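Local coordinates for protein GH127 beta-L-arabinofuranoside (Geobacillus stearothermophilus, PDB 4QK0) that probably hydrolyses beta-L-arabinofuranosides to release L-arabinose, as a glycoside hydrolase of family 127, at residues V73-S77 and D137-C143; Y226-K232 and Y247-H253; C292-W296 and W343-M347. All coordinates share one frame; numbering follows the deposited sequence.

Interaction 1: V73-S77 and D137-C143; sequences VFQDS and DNHELYC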
loop_
_atom_site.group_PDB
_atom_site.type_symbol
_atom_site.label_atom_id
_atom_site.label_comp_id
_atom_site.label_asym_id
_atom_site.label_seq_id
_atom_site.Cartn_x
_atom_site.Cartn_y
_atom_site.Cartn_z
ATOM N N VAL A 73 -27.741 -6.839 -4.693
ATOM C CA VAL A 73 -28.294 -7.955 -5.424
ATOM C C VAL A 73 -28.368 -9.239 -4.554
ATOM O O VAL A 73 -29.243 -10.070 -4.746
ATOM C CB VAL A 73 -27.552 -8.077 -6.780
ATOM C CG1 VAL A 73 -26.199 -8.755 -6.636
ATOM C CG2 VAL A 73 -28.448 -8.791 -7.755
ATOM N N PHE A 74 -27.502 -9.306 -3.544
ATOM C CA PHE A 74 -27.418 -10.416 -2.582
ATOM C C PHE A 74 -28.045 -10.112 -1.215
ATOM O O PHE A 74 -27.740 -10.753 -0.205
ATOM C CB PHE A 74 -25.941 -10.786 -2.367
ATOM C CG PHE A 74 -25.052 -9.599 -2.043
ATOM C CD1 PHE A 74 -25.085 -8.993 -0.794
ATOM C CD2 PHE A 74 -24.206 -9.066 -3.026
ATOM C CE1 PHE A 74 -24.296 -7.882 -0.510
ATOM C CE2 PHE A 74 -23.403 -7.974 -2.752
ATOM C CZ PHE A 74 -23.437 -7.382 -1.494
ATOM N N GLN A 75 -28.909 -9.128 -1.182
ATOM C CA GLN A 75 -29.643 -8.772 0.031
ATOM C C GLN A 75 -30.412 -9.969 0.685
ATOM O O GLN A 75 -30.487 -10.070 1.899
ATOM C CB GLN A 75 -30.635 -7.646 -0.350
ATOM C CG GLN A 75 -31.060 -6.731 0.798
ATOM C CD GLN A 75 -30.085 -5.590 1.074
ATOM O OE1 GLN A 75 -29.023 -5.460 0.438
ATOM N NE2 GLN A 75 -30.451 -4.749 2.020
ATOM N N ASP A 76 -31.000 -10.847 -0.140
ATOM C CA ASP A 76 -31.730 -12.017 0.357
ATOM C C ASP A 76 -30.873 -12.846 1.294
ATOM O O ASP A 76 -31.380 -13.439 2.240
ATOM C CB ASP A 76 -32.213 -12.887 -0.819
ATOM C CG ASP A 76 -33.329 -12.220 -1.667
ATOM O OD1 ASP A 76 -33.876 -11.124 -1.268
ATOM O OD2 ASP A 76 -33.646 -12.766 -2.772
ATOM N N SER A 77 -29.558 -12.913 1.052
ATOM C CA SER A 77 -28.693 -13.743 1.907
ATOM C C SER A 77 -28.551 -13.220 3.327
ATOM O O SER A 77 -28.181 -13.972 4.256
ATOM C CB SER A 77 -27.282 -13.826 1.328
ATOM O OG SER A 77 -26.683 -12.532 1.372
ATOM N N ASP A 137 -22.014 -12.177 -11.467
ATOM C CA ASP A 137 -22.145 -11.063 -10.536
ATOM C C ASP A 137 -23.339 -11.094 -9.618
ATOM O O ASP A 137 -23.244 -10.555 -8.525
ATOM C CB ASP A 137 -22.262 -9.721 -11.304
ATOM C CG ASP A 137 -21.071 -9.461 -12.224
ATOM O OD1 ASP A 137 -19.955 -9.960 -11.947
ATOM O OD2 ASP A 137 -21.278 -8.763 -13.228
ATOM N N ASN A 138 -24.475 -11.654 -10.038
ATOM C CA ASN A 138 -25.698 -11.397 -9.263
ATOM C C ASN A 138 -26.112 -12.415 -8.176
ATOM O O ASN A 138 -27.192 -12.273 -7.606
ATOM C CB ASN A 138 -26.820 -11.061 -10.179
ATOM C CG ASN A 138 -26.588 -9.756 -10.911
ATOM O OD1 ASN A 138 -25.643 -9.044 -10.643
ATOM N ND2 ASN A 138 -27.448 -9.454 -11.833
ATOM N N HIS A 139 -25.238 -13.357 -7.817
ATOM C CA HIS A 139 -25.320 -14.080 -6.528
ATOM C C HIS A 139 -26.593 -14.933 -6.283
ATOM O O HIS A 139 -26.917 -15.250 -5.159
ATOM C CB HIS A 139 -25.197 -13.091 -5.378
ATOM C CG HIS A 139 -23.829 -12.546 -5.178
ATOM N ND1 HIS A 139 -23.201 -11.763 -6.123
ATOM C CD2 HIS A 139 -23.013 -12.565 -4.098
ATOM C CE1 HIS A 139 -22.045 -11.337 -5.636
ATOM N NE2 HIS A 139 -21.893 -11.850 -4.427
ATOM N N GLU A 140 -27.303 -15.274 -7.345
ATOM C CA GLU A 140 -28.530 -16.059 -7.255
ATOM C C GLU A 140 -28.301 -17.352 -6.502
ATOM O O GLU A 140 -29.022 -17.669 -5.526
ATOM C CB GLU A 140 -29.091 -16.351 -8.641
ATOM C CG GLU A 140 -29.848 -15.207 -9.279
ATOM C CD GLU A 140 -30.103 -15.451 -10.779
ATOM O OE1 GLU A 140 -31.300 -15.611 -11.182
ATOM O OE2 GLU A 140 -29.097 -15.460 -11.535
ATOM N N LEU A 141 -27.292 -18.122 -6.937
ATOM C CA LEU A 141 -26.989 -19.405 -6.284
ATOM C C LEU A 141 -26.411 -19.194 -4.885
ATOM O O LEU A 141 -26.666 -19.974 -3.967
ATOM C CB LEU A 141 -26.049 -20.256 -7.138
ATOM C CG LEU A 141 -26.626 -20.606 -8.481
ATOM C CD1 LEU A 141 -25.621 -21.415 -9.261
ATOM C CD2 LEU A 141 -27.946 -21.374 -8.375
ATOM N N TYR A 142 -25.614 -18.145 -4.737
ATOM C CA TYR A 142 -25.095 -17.761 -3.437
ATOM C C TYR A 142 -26.224 -17.522 -2.456
ATOM O O TYR A 142 -26.198 -18.026 -1.314
ATOM C CB TYR A 142 -24.209 -16.507 -3.607
ATOM C CG TYR A 142 -23.749 -15.809 -2.368
ATOM C CD1 TYR A 142 -24.522 -14.841 -1.785
ATOM C CD2 TYR A 142 -22.516 -16.080 -1.803
ATOM C CE1 TYR A 142 -24.095 -14.180 -0.633
ATOM C CE2 TYR A 142 -22.081 -15.425 -0.674
ATOM C CZ TYR A 142 -22.881 -14.465 -0.104
ATOM O OH TYR A 142 -22.441 -13.820 0.997
ATOM N N CYS A 143 -27.209 -16.737 -2.849
ATOM C CA CYS A 143 -28.372 -16.518 -1.937
ATOM C C CYS A 143 -29.128 -17.814 -1.671
ATOM O O CYS A 143 -29.493 -18.089 -0.552
ATOM C CB CYS A 143 -29.332 -15.432 -2.487
ATOM S SG CYS A 143 -28.600 -13.762 -2.492
HETATM O O HOH W 1 -29.501 -12.401 -6.249
#

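Interaction 2: Y226-K232 and Y247-H253; sequences YYFDQEK and YRYHQAH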
loop_
_atom_site.group_PDB
_atom_site.type_symbol
_atom_site.label_atom_id
_atom_site.label_comp_id
_atom_site.label_asym_id
_atom_site.label_seq_id
_atom_site.Cartn_x
_atom_site.Cartn_y
_atom_site.Cartn_z
ATOM N N TYR A 226 -15.146 -20.698 -21.396
ATOM C CA TYR A 226 -15.580 -20.160 -20.092
ATOM C C TYR A 226 -17.050 -19.822 -20.067
ATOM O O TYR A 226 -17.527 -19.019 -20.860
ATOM C CB TYR A 226 -14.782 -18.898 -19.782
ATOM C CG TYR A 226 -13.329 -19.084 -19.350
ATOM C CD1 TYR A 226 -12.988 -19.982 -18.367
ATOM C CD2 TYR A 226 -12.325 -18.293 -19.889
ATOM C CE1 TYR A 226 -11.690 -20.102 -17.935
ATOM C CE2 TYR A 226 -11.017 -18.404 -19.465
ATOM C CZ TYR A 226 -10.704 -19.310 -18.491
ATOM O OH TYR A 226 -9.386 -19.488 -18.060
ATOM N N TYR A 227 -17.788 -20.427 -19.162
ATOM C CA TYR A 227 -19.183 -20.051 -18.974
ATOM C C TYR A 227 -19.355 -18.539 -18.807
ATOM O O TYR A 227 -20.281 -17.947 -19.378
ATOM C CB TYR A 227 -19.806 -20.781 -17.786
ATOM C CG TYR A 227 -21.167 -20.243 -17.481
ATOM C CD1 TYR A 227 -22.203 -20.345 -18.410
ATOM C CD2 TYR A 227 -21.423 -19.591 -16.306
ATOM C CE1 TYR A 227 -23.445 -19.796 -18.160
ATOM C CE2 TYR A 227 -22.658 -19.060 -16.046
ATOM C CZ TYR A 227 -23.664 -19.153 -16.968
ATOM O OH TYR A 227 -24.883 -18.631 -16.662
ATOM N N PHE A 228 -18.489 -17.894 -18.028
ATOM C CA PHE A 228 -18.702 -16.461 -17.783
ATOM C C PHE A 228 -18.525 -15.655 -19.034
ATOM O O PHE A 228 -19.122 -14.593 -19.174
ATOM C CB PHE A 228 -17.778 -15.921 -16.656
ATOM C CG PHE A 228 -18.069 -16.476 -15.296
ATOM C CD1 PHE A 228 -19.383 -16.812 -14.896
ATOM C CD2 PHE A 228 -17.060 -16.641 -14.391
ATOM C CE1 PHE A 228 -19.669 -17.299 -13.639
ATOM C CE2 PHE A 228 -17.339 -17.134 -13.115
ATOM C CZ PHE A 228 -18.636 -17.466 -12.747
ATOM N N ASP A 229 -17.668 -16.117 -19.942
ATOM C CA ASP A 229 -17.545 -15.428 -21.251
ATOM C C ASP A 229 -18.794 -15.620 -22.084
ATOM O O ASP A 229 -19.234 -14.706 -22.756
ATOM C CB ASP A 229 -16.310 -15.915 -22.036
ATOM C CG ASP A 229 -15.011 -15.324 -21.526
ATOM O OD1 ASP A 229 -15.036 -14.311 -20.786
ATOM O OD2 ASP A 229 -13.947 -15.906 -21.825
ATOM N N GLN A 230 -19.377 -16.812 -22.028
ATOM C CA GLN A 230 -20.594 -17.089 -22.802
ATOM C C GLN A 230 -21.725 -16.216 -22.327
ATOM O O GLN A 230 -22.392 -15.610 -23.144
ATOM C CB GLN A 230 -20.985 -18.575 -22.732
ATOM C CG GLN A 230 -19.930 -19.526 -23.315
ATOM C CD GLN A 230 -20.211 -21.005 -23.052
ATOM O OE1 GLN A 230 -20.641 -21.411 -21.968
ATOM N NE2 GLN A 230 -19.932 -21.822 -24.052
ATOM N N GLU A 231 -21.972 -16.142 -21.018
ATOM C CA GLU A 231 -23.114 -15.311 -20.563
ATOM C C GLU A 231 -22.871 -13.825 -20.762
ATOM O O GLU A 231 -23.803 -13.062 -21.058
ATOM C CB GLU A 231 -23.544 -15.615 -19.108
ATOM C CG GLU A 231 -22.475 -15.480 -18.049
ATOM C CD GLU A 231 -23.038 -15.240 -16.651
ATOM O OE1 GLU A 231 -22.411 -14.461 -15.899
ATOM O OE2 GLU A 231 -24.095 -15.837 -16.286
ATOM N N LYS A 232 -21.621 -13.432 -20.618
ATOM C CA LYS A 232 -21.191 -12.047 -20.867
ATOM C C LYS A 232 -21.501 -11.623 -22.297
ATOM O O LYS A 232 -22.119 -10.604 -22.540
ATOM C CB LYS A 232 -19.689 -11.959 -20.591
ATOM C CG LYS A 232 -18.957 -10.762 -21.128
ATOM C CD LYS A 232 -17.603 -10.530 -20.422
ATOM C CE LYS A 232 -16.404 -10.788 -21.302
ATOM N NZ LYS A 232 -15.298 -9.849 -20.953
ATOM N N TYR A 247 -10.554 -14.034 -14.130
ATOM C CA TYR A 247 -11.370 -15.037 -13.475
ATOM C C TYR A 247 -10.695 -15.702 -12.340
ATOM O O TYR A 247 -11.322 -16.463 -11.611
ATOM C CB TYR A 247 -11.855 -16.054 -14.482
ATOM C CG TYR A 247 -12.829 -15.477 -15.479
ATOM C CD1 TYR A 247 -13.852 -14.629 -15.068
ATOM C CD2 TYR A 247 -12.704 -15.766 -16.866
ATOM C CE1 TYR A 247 -14.743 -14.099 -15.976
ATOM C CE2 TYR A 247 -13.617 -15.265 -17.766
ATOM C CZ TYR A 247 -14.635 -14.424 -17.316
ATOM O OH TYR A 247 -15.532 -13.888 -18.222
ATOM N N ARG A 248 -9.429 -15.398 -12.130
ATOM C CA ARG A 248 -8.821 -15.748 -10.836
ATOM C C ARG A 248 -9.590 -15.184 -9.665
ATOM O O ARG A 248 -9.636 -15.791 -8.597
ATOM C CB ARG A 248 -7.393 -15.228 -10.753
ATOM C CG ARG A 248 -6.475 -15.924 -11.744
ATOM C CD ARG A 248 -5.238 -15.086 -12.006
ATOM N NE ARG A 248 -4.426 -14.969 -10.809
ATOM C CZ ARG A 248 -3.425 -15.792 -10.487
ATOM N NH1 ARG A 248 -3.152 -16.840 -11.262
ATOM N NH2 ARG A 248 -2.697 -15.570 -9.368
ATOM N N TYR A 249 -10.219 -14.033 -9.851
ATOM C CA TYR A 249 -11.006 -13.451 -8.752
ATOM C C TYR A 249 -12.031 -14.440 -8.204
ATOM O O TYR A 249 -12.187 -14.580 -6.984
ATOM C CB TYR A 249 -11.752 -12.245 -9.256
ATOM C CG TYR A 249 -12.643 -11.561 -8.239
ATOM C CD1 TYR A 249 -12.111 -10.734 -7.267
ATOM C CD2 TYR A 249 -14.031 -11.664 -8.324
ATOM C CE1 TYR A 249 -12.912 -10.068 -6.353
ATOM C CE2 TYR A 249 -14.877 -10.965 -7.434
ATOM C CZ TYR A 249 -14.307 -10.181 -6.454
ATOM O OH TYR A 249 -15.062 -9.525 -5.565
ATOM N N HIS A 250 -12.695 -15.131 -9.130
ATOM C CA HIS A 250 -13.732 -16.146 -8.791
ATOM C C HIS A 250 -13.188 -17.601 -8.733
ATOM O O HIS A 250 -13.965 -18.534 -8.603
ATOM C CB HIS A 250 -14.820 -16.173 -9.854
ATOM C CG HIS A 250 -15.294 -14.839 -10.280
ATOM N ND1 HIS A 250 -14.713 -14.140 -11.323
ATOM C CD2 HIS A 250 -16.316 -14.072 -9.837
ATOM C CE1 HIS A 250 -15.339 -12.985 -11.482
ATOM N NE2 HIS A 250 -16.345 -12.944 -10.634
ATOM N N GLN A 251 -11.871 -17.771 -8.835
ATOM C CA GLN A 251 -11.244 -19.090 -8.905
ATOM C C GLN A 251 -11.899 -19.970 -9.996
ATOM O O GLN A 251 -12.078 -21.164 -9.810
ATOM C CB GLN A 251 -11.267 -19.804 -7.540
ATOM C CG GLN A 251 -10.582 -19.012 -6.422
ATOM C CD GLN A 251 -11.478 -17.964 -5.755
ATOM O OE1 GLN A 251 -12.709 -18.077 -5.778
ATOM N NE2 GLN A 251 -10.862 -16.949 -5.161
ATOM N N ALA A 252 -12.206 -19.334 -11.114
ATOM C CA ALA A 252 -12.787 -19.943 -12.259
ATOM C C ALA A 252 -11.861 -19.831 -13.460
ATOM O O ALA A 252 -12.321 -19.872 -14.598
ATOM C CB ALA A 252 -14.116 -19.295 -12.568
ATOM N N HIS A 253 -10.550 -19.726 -13.220
ATOM C CA HIS A 253 -9.535 -19.557 -14.280
ATOM C C HIS A 253 -9.128 -20.911 -14.888
ATOM O O HIS A 253 -8.847 -21.009 -16.081
ATOM C CB HIS A 253 -8.300 -18.809 -13.764
ATOM C CG HIS A 253 -7.729 -19.380 -12.510
ATOM N ND1 HIS A 253 -8.473 -19.536 -11.361
ATOM C CD2 HIS A 253 -6.464 -19.759 -12.189
ATOM C CE1 HIS A 253 -7.710 -20.045 -10.406
ATOM N NE2 HIS A 253 -6.487 -20.196 -10.886
#

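Interaction 3: C292-W296 and W343-M347; sequences CQTLW and WTRRM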
loop_
_atom_site.group_PDB
_atom_site.type_symbol
_atom_site.label_atom_id
_atom_site.label_comp_id
_atom_site.label_asym_id
_atom_site.label_seq_id
_atom_site.Cartn_x
_atom_site.Cartn_y
_atom_site.Cartn_z
ATOM N N CYS A 292 -7.209 -30.512 -2.392
ATOM C CA CYS A 292 -7.498 -29.877 -1.126
ATOM C C CYS A 292 -6.290 -29.779 -0.261
ATOM O O CYS A 292 -6.100 -28.750 0.363
ATOM C CB CYS A 292 -8.605 -30.590 -0.356
ATOM S SG CYS A 292 -10.234 -30.383 -1.150
ATOM N N GLN A 293 -5.488 -30.846 -0.197
ATOM C CA GLN A 293 -4.356 -30.868 0.681
ATOM C C GLN A 293 -3.314 -29.897 0.179
ATOM O O GLN A 293 -2.655 -29.270 0.980
ATOM C CB GLN A 293 -3.757 -32.268 0.846
ATOM C CG GLN A 293 -4.651 -33.159 1.714
ATOM C CD GLN A 293 -4.312 -34.665 1.635
ATOM O OE1 GLN A 293 -4.001 -35.206 0.563
ATOM N NE2 GLN A 293 -4.429 -35.349 2.767
ATOM N N THR A 294 -3.154 -29.803 -1.128
ATOM C CA THR A 294 -2.178 -28.932 -1.734
ATOM C C THR A 294 -2.598 -27.476 -1.466
ATOM O O THR A 294 -1.774 -26.667 -1.110
ATOM C CB THR A 294 -2.110 -29.198 -3.239
ATOM O OG1 THR A 294 -1.590 -30.516 -3.411
ATOM C CG2 THR A 294 -1.201 -28.222 -3.966
ATOM N N LEU A 295 -3.887 -27.199 -1.588
ATOM C CA LEU A 295 -4.378 -25.864 -1.335
ATOM C C LEU A 295 -4.310 -25.508 0.133
ATOM O O LEU A 295 -3.948 -24.395 0.465
ATOM C CB LEU A 295 -5.773 -25.697 -1.874
ATOM C CG LEU A 295 -5.786 -25.669 -3.410
ATOM C CD1 LEU A 295 -7.150 -26.022 -3.953
ATOM C CD2 LEU A 295 -5.403 -24.305 -3.933
ATOM N N TRP A 296 -4.597 -26.468 1.007
ATOM C CA TRP A 296 -4.467 -26.269 2.423
ATOM C C TRP A 296 -3.074 -25.861 2.812
ATOM O O TRP A 296 -2.877 -24.963 3.632
ATOM C CB TRP A 296 -4.794 -27.556 3.184
ATOM C CG TRP A 296 -4.484 -27.443 4.617
ATOM C CD1 TRP A 296 -3.394 -27.874 5.251
ATOM C CD2 TRP A 296 -5.285 -26.794 5.584
ATOM N NE1 TRP A 296 -3.455 -27.546 6.570
ATOM C CE2 TRP A 296 -4.618 -26.887 6.797
ATOM C CE3 TRP A 296 -6.526 -26.184 5.536
ATOM C CZ2 TRP A 296 -5.128 -26.406 7.955
ATOM C CZ3 TRP A 296 -7.040 -25.671 6.653
ATOM C CH2 TRP A 296 -6.336 -25.768 7.881
ATOM N N TRP A 343 -13.807 -24.412 6.553
ATOM C CA TRP A 343 -12.939 -25.267 5.774
ATOM C C TRP A 343 -12.260 -26.286 6.666
ATOM O O TRP A 343 -12.268 -27.477 6.346
ATOM C CB TRP A 343 -11.900 -24.448 5.079
ATOM C CG TRP A 343 -11.057 -25.202 4.143
ATOM C CD1 TRP A 343 -11.344 -26.400 3.550
ATOM C CD2 TRP A 343 -9.800 -24.785 3.598
ATOM N NE1 TRP A 343 -10.346 -26.743 2.688
ATOM C CE2 TRP A 343 -9.392 -25.772 2.679
ATOM C CE3 TRP A 343 -9.002 -23.654 3.769
ATOM C CZ2 TRP A 343 -8.174 -25.689 1.954
ATOM C CZ3 TRP A 343 -7.795 -23.564 3.053
ATOM C CH2 TRP A 343 -7.399 -24.566 2.148
ATOM N N THR A 344 -11.739 -25.847 7.804
ATOM C CA THR A 344 -11.005 -26.747 8.669
ATOM C C THR A 344 -11.885 -27.912 9.126
ATOM O O THR A 344 -11.433 -29.036 9.283
ATOM C CB THR A 344 -10.443 -26.050 9.927
ATOM O OG1 THR A 344 -11.515 -25.446 10.669
ATOM C CG2 THR A 344 -9.442 -24.959 9.535
ATOM N N ARG A 345 -13.132 -27.629 9.391
ATOM C CA ARG A 345 -14.022 -28.659 9.830
ATOM C C ARG A 345 -14.176 -29.764 8.772
ATOM O O ARG A 345 -14.219 -30.900 9.128
ATOM C CB ARG A 345 -15.370 -28.069 10.206
ATOM C CG ARG A 345 -16.203 -28.994 11.083
ATOM C CD ARG A 345 -17.571 -28.384 11.224
ATOM N NE ARG A 345 -18.562 -29.296 11.751
ATOM C CZ ARG A 345 -19.849 -28.990 11.870
ATOM N NH1 ARG A 345 -20.303 -27.788 11.510
ATOM N NH2 ARG A 345 -20.689 -29.885 12.356
ATOM N N ARG A 346 -14.305 -29.415 7.495
ATOM C CA ARG A 346 -14.362 -30.404 6.446
ATOM C C ARG A 346 -13.033 -31.101 6.251
ATOM O O ARG A 346 -12.998 -32.283 5.863
ATOM C CB ARG A 346 -14.789 -29.793 5.121
ATOM C CG ARG A 346 -16.213 -29.281 5.131
ATOM C CD ARG A 346 -17.212 -30.391 5.386
ATOM N NE ARG A 346 -18.575 -30.031 5.025
ATOM C CZ ARG A 346 -19.626 -30.849 5.117
ATOM N NH1 ARG A 346 -19.463 -32.085 5.557
ATOM N NH2 ARG A 346 -20.862 -30.423 4.792
HETATM N N MSE A 347 -11.925 -30.378 6.450
HETATM C CA MSE A 347 -10.611 -31.033 6.294
HETATM C C MSE A 347 -10.516 -32.102 7.352
HETATM O O MSE A 347 -9.982 -33.157 7.107
HETATM C CB MSE A 347 -9.416 -30.117 6.419
HETATM C CG MSE A 347 -9.280 -29.086 5.293
HETATM SE SE MSE A 347 -9.037 -29.889 3.535
HETATM C CE MSE A 347 -7.220 -30.614 3.711
#

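Interaction 1: V73-S77 and D137-C143
With CG set between the backbone N and carbonyl carbon (chi1 50°), the Phe74 ring comes alongside His139, whose CG is anti to its own carbonyl carbon (chi1 -73°). The two side chains lie next to each other with their tips on the same side. The rings pair obliquely, with planes 45° apart. Phe74 CD2 stands over the centre of one imidazole face, 3.8 Å from His139 CD2. The imidazole is held in its rotation by His139 ND1, which donates to Asp137 O at 2.7 Å. That acceptor lies in the ring plane, although the donor sits above the plane of the Asp137 carbonyl. His139 CD2 in turn rests on a face of the Tyr142 ring, near its rim.

Both segments lead into helices of the catalytic domain, 76-92 and 140-158. The contact joins their N-terminal ends, consistent with the alpha/alpha barrel of the six-hairpin clan. His139 is the N-cap of the second helix, and His139 O accepts from Cys143 N.

Cys143 SG fits against the turn before the first helix, 3.5 Å from Phe74 CA. Ser77 OG donates to Phe74 O at 2.6 Å. Ser77 N bonds to the same oxygen, so two donors grip it. Ser77 OG also meets the edge of the Tyr142 ring, whose OH bonds to Lys81. Val73 CG2 packs on Asn138 CB at 3.7 Å, while Asn138 ND2 bonds to Tyr123. A water lies within bonding distance of both backbones, 2.8 Å from Val73 O and 2.7 Å from Asn138 O.

Interaction 2: Y226-K232 and Y247-H253
Tyr226 OH donates to His253 O at 2.6 Å, in the carbonyl plane and on a lone pair. Tyr247 OH donates to Asp229 OD1, also at 2.6 Å, but meets it from above the carboxylate plane. Tyr247 CG is anti to its carbonyl carbon (chi1 -67°), which lays the ring against Tyr226 and Phe228 with its OH at Asp229.

Among the rings, the edge of Tyr247 points at a face of Tyr226, with planes at 69°. Tyr247 CE2 comes 3.9 Å from Tyr226 CD2. The Phe228 ring turns its edge to a face of His250, and Tyr249 covers the opposite face of that imidazole. Tyr188 also meets the Phe228 ring edge-to-face. Replacing Tyr226 with an alanine would probably leave His253 O without this donor and open a gap beside the Tyr247 ring.

In the apolar packing, Phe228 and Tyr247 run antiparallel alongside one another, bringing Phe228 CB 3.5 Å from Tyr247 CZ. Phe228 CE2 reaches Ala252 CB at 3.9 Å.

Tyr226 is the N-cap of helix 227-234. Together with Phe228, Tyr247 and His250 it forms an aromatic cluster, which fastens this short helix to the loop that follows it in the catalytic domain.

Interaction 3: C292-W296 and W343-M347
Trp296 and Trp343 meet edge-to-face between two helices of the catalytic domain, 286-302 and 334-350. This is helix-on-helix packing, as expected for neighbouring helices of an (alpha/alpha)6 barrel. The segment axes pass 12.0 Å apart, at 136° between their N-to-C directions, nearer antiparallel than parallel. Large side chains fill this wide separation.

The Trp296 edge points at a Trp343 face, with the six-membered rings at 71°. Trp296 CE3 lies over that face toward its rim, 3.8 Å from Trp343 CZ3. CG anti to the backbone N (chi1 -174°) carries the Trp343 indole over to the other helix. The far end of this ring pushes in against the opposing backbone, where Trp343 CH2 comes 3.4 Å from Trp296 CA. Its edge faces Leu295 C and Cys292 O.

Met347, present as selenomethionine in this selenium-labelled protein, packs beside the pair. Its chain is bent at chi2 and chi3, which brings Met347 CE to 3.9 Å from Trp296 CB. The selenium, Met347 SE, sits 4.0 Å from Cys292 CB. Gln293 CG touches the same CE, while its amide NE2 bonds to Glu351.

Further out, Tyr356 of helix 354-365 meets Trp296 edge-to-face. Tyr273 and Leu270 of helix 266-283 lie against Trp343. Thr344 OG1 bonds back to Val341 O in its own helix. Its methyl, on the other branch, meets the edge of the Trp296 ring, with Thr344 CG2 3.6 Å from Trp296 CH2.

Overall arrangement
From the N terminus, the three contacts follow in series without nesting or crossing. Interaction 1 closes a largely helical span of 59 residues and joins the starts of helices 76-92 and 140-158. Interaction 2 closes a short span of 14 residues, the end of helix 227-234 and the loop after it. Interaction 3 closes 46 residues and pairs helices 286-302 and 334-350. All lie in the GH127 catalytic domain. Interactions 1 and 2 are neighbours, their nearest atoms about 5 Å apart. Glu231 ties them, bonding to the backbone of Leu135 and Arg136 just before 137-143. Interaction 3 is nearer the chain's centre. Helix 266-283 touches segment 247-253 as well as both segments of interaction 3.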